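Local structure of minor fimbrium subunit Mfa5 (Porphyromonas gingivalis ATCC 33277, 6TO1) at residues D567-S572 and K580-D585. The protein serves as an accessory subunit of the minor fimbriae, surface pili that mediate biofilm formation and adhesion to host cells and other oral bacteria. Residues are numbered along the deposited sequence; the frame is centred on the assembly and turned at random.
Sequences DFFLPS and KWIKLD
Phe568 lays one ring face along the aliphatic chain of Lys580, the two groups projecting in a common direction. Lys580 CD stands 3.9 Å from the Phe568 ring centroid and 9° off the ring normal, a CH-pi contact, while Lys580 CB reaches Phe568 CG at 3.6 Å. Rotation of the lysine to chi1 63° carries its chain between two aromatic groups, since CG also lies over a face of the Trp581 ring, offset toward its rim; Lys580 and Trp581 form a classic beta bulge. At Phe569 both carbonyl and ring take part. A water lies 2.8 Å from Phe569 O and 2.6 Å from Lys580 O, but cannot serve every nearby acceptor at once. Ile582 CD1 comes within 3.5 Å of Phe569 O and, obliquely to the ring, 4.3 Å from Phe569 CD2. Leu570 reaches across with one methyl, CD1, to 3.8 Å from Lys580 C. Pro571 sets its CD 3.7 Å from Ile582 CG1, and both residues also touch Tyr594. Backbone bonds of Asp567 and Phe569 to Arg535 and Ile533, and of Ile582 and Leu584 to Gly531 and Gly529, show both segments pairing antiparallel, in succession, with strand 530-539 and the residue just before it. No direct hydrogen bond joins the segments, which implies cohesion through apolar and CH-pi packing plus a water that can serve either carbonyl, whereas the shared strand supplies direct backbone pairing.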
loop_
_atom_site.group_PDB
_atom_site.type_symbol
_atom_site.label_atom_id
_atom_site.label_comp_id
_atom_site.label_asym_id
_atom_site.label_seq_id
_atom_site.Cartn_x
_atom_site.Cartn_y
_atom_site.Cartn_z
ATOM N N ASP A 567 18.161 -46.642 27.858
ATOM C CA ASP A 567 19.264 -45.858 27.316
ATOM C C ASP A 567 19.117 -45.789 25.800
ATOM O O ASP A 567 18.216 -46.393 25.212
ATOM C CB ASP A 567 20.644 -46.403 27.734
ATOM C CG ASP A 567 20.931 -47.826 27.233
ATOM O OD1 ASP A 567 20.453 -48.224 26.168
ATOM O OD2 ASP A 567 21.683 -48.548 27.910
ATOM N N PHE A 568 20.008 -45.043 25.161
ATOM C CA PHE A 568 19.986 -44.870 23.723
ATOM C C PHE A 568 21.162 -45.583 23.085
ATOM O O PHE A 568 22.230 -45.721 23.693
ATOM C CB PHE A 568 20.033 -43.389 23.343
ATOM C CG PHE A 568 18.799 -42.652 23.705
ATOM C CD1 PHE A 568 18.702 -41.997 24.914
ATOM C CD2 PHE A 568 17.709 -42.625 22.845
ATOM C CE1 PHE A 568 17.560 -41.313 25.267
ATOM C CE2 PHE A 568 16.554 -41.933 23.205
ATOM C CZ PHE A 568 16.487 -41.275 24.419
ATOM N N PHE A 569 20.946 -46.004 21.844
ATOM C CA PHE A 569 21.935 -46.674 21.017
ATOM C C PHE A 569 22.438 -45.716 19.954
ATOM O O PHE A 569 21.640 -45.070 19.269
ATOM C CB PHE A 569 21.336 -47.912 20.339
ATOM C CG PHE A 569 22.155 -48.441 19.178
ATOM C CD1 PHE A 569 23.228 -49.294 19.392
ATOM C CD2 PHE A 569 21.835 -48.097 17.871
ATOM C CE1 PHE A 569 23.976 -49.782 18.327
ATOM C CE2 PHE A 569 22.581 -48.568 16.804
ATOM C CZ PHE A 569 23.650 -49.425 17.029
ATOM N N LEU A 570 23.756 -45.666 19.787
ATOM C CA LEU A 570 24.391 -44.878 18.736
ATOM C C LEU A 570 25.276 -45.778 17.888
ATOM O O LEU A 570 26.228 -46.377 18.414
ATOM C CB LEU A 570 25.200 -43.744 19.362
ATOM C CG LEU A 570 25.422 -42.506 18.509
ATOM C CD1 LEU A 570 24.102 -41.854 18.138
ATOM C CD2 LEU A 570 26.316 -41.517 19.244
ATOM N N PRO A 571 25.021 -45.913 16.606
ATOM C CA PRO A 571 25.830 -46.800 15.768
ATOM C C PRO A 571 27.174 -46.147 15.466
ATOM O O PRO A 571 27.438 -45.008 15.849
ATOM C CB PRO A 571 24.979 -46.960 14.512
ATOM C CG PRO A 571 24.267 -45.629 14.416
ATOM C CD PRO A 571 24.076 -45.107 15.801
ATOM N N SER A 572 28.035 -46.906 14.793
ATOM C CA SER A 572 29.298 -46.364 14.318
ATOM C C SER A 572 29.100 -45.687 12.963
ATOM O O SER A 572 28.092 -45.874 12.280
ATOM C CB SER A 572 30.353 -47.462 14.214
ATOM O OG SER A 572 31.118 -47.537 15.400
ATOM N N LYS A 580 22.495 -39.398 21.066
ATOM C CA LYS A 580 21.436 -40.299 20.646
ATOM C C LYS A 580 20.914 -40.110 19.231
ATOM O O LYS A 580 20.085 -40.924 18.803
ATOM C CB LYS A 580 20.254 -40.164 21.626
ATOM C CG LYS A 580 19.634 -38.763 21.639
ATOM C CD LYS A 580 18.900 -38.491 22.929
ATOM C CE LYS A 580 17.535 -37.892 22.687
ATOM N NZ LYS A 580 16.945 -37.403 23.960
ATOM N N TRP A 581 21.402 -39.128 18.466
ATOM C CA TRP A 581 20.753 -38.756 17.205
ATOM C C TRP A 581 21.373 -39.482 16.015
ATOM O O TRP A 581 22.501 -39.198 15.599
ATOM C CB TRP A 581 20.795 -37.235 17.022
ATOM C CG TRP A 581 20.234 -36.480 18.156
ATOM C CD1 TRP A 581 20.924 -35.811 19.118
ATOM C CD2 TRP A 581 18.848 -36.279 18.451
ATOM N NE1 TRP A 581 20.059 -35.231 20.007
ATOM C CE2 TRP A 581 18.776 -35.511 19.618
ATOM C CE3 TRP A 581 17.661 -36.705 17.851
ATOM C CZ2 TRP A 581 17.562 -35.129 20.190
ATOM C CZ3 TRP A 581 16.453 -36.334 18.432
ATOM C CH2 TRP A 581 16.412 -35.559 19.575
ATOM N N ILE A 582 20.612 -40.409 15.445
ATOM C CA ILE A 582 21.061 -41.237 14.330
ATOM C C ILE A 582 20.642 -40.561 13.034
ATOM O O ILE A 582 19.445 -40.385 12.776
ATOM C CB ILE A 582 20.479 -42.658 14.425
ATOM C CG1 ILE A 582 20.859 -43.262 15.780
ATOM C CG2 ILE A 582 20.890 -43.472 13.251
ATOM C CD1 ILE A 582 20.112 -44.541 16.120
ATOM N N LYS A 583 21.626 -40.204 12.216
ATOM C CA LYS A 583 21.355 -39.541 10.951
ATOM C C LYS A 583 20.530 -40.429 10.033
ATOM O O LYS A 583 20.860 -41.598 9.805
ATOM C CB LYS A 583 22.670 -39.176 10.271
ATOM C CG LYS A 583 22.508 -38.394 8.961
ATOM C CD LYS A 583 23.741 -37.529 8.708
ATOM C CE LYS A 583 23.532 -36.568 7.530
ATOM N NZ LYS A 583 24.561 -35.489 7.532
ATOM N N LEU A 584 19.471 -39.848 9.469
ATOM C CA LEU A 584 18.513 -40.569 8.655
ATOM C C LEU A 584 18.755 -40.315 7.175
ATOM O O LEU A 584 19.279 -39.266 6.788
ATOM C CB LEU A 584 17.088 -40.149 9.010
ATOM C CG LEU A 584 16.622 -40.453 10.421
ATOM C CD1 LEU A 584 15.238 -39.912 10.701
ATOM C CD2 LEU A 584 16.686 -41.984 10.677
ATOM N N ASP A 585 18.356 -41.289 6.345
ATOM C CA ASP A 585 18.386 -41.122 4.894
ATOM C C ASP A 585 17.032 -40.565 4.466
ATOM O O ASP A 585 16.029 -41.293 4.435
ATOM C CB ASP A 585 18.684 -42.438 4.183
ATOM C CG ASP A 585 18.635 -42.308 2.666
ATOM O OD1 ASP A 585 18.414 -41.185 2.151
ATOM O OD2 ASP A 585 18.818 -43.343 1.988
HETATM O O HOH W 1 19.489 -43.331 19.664
#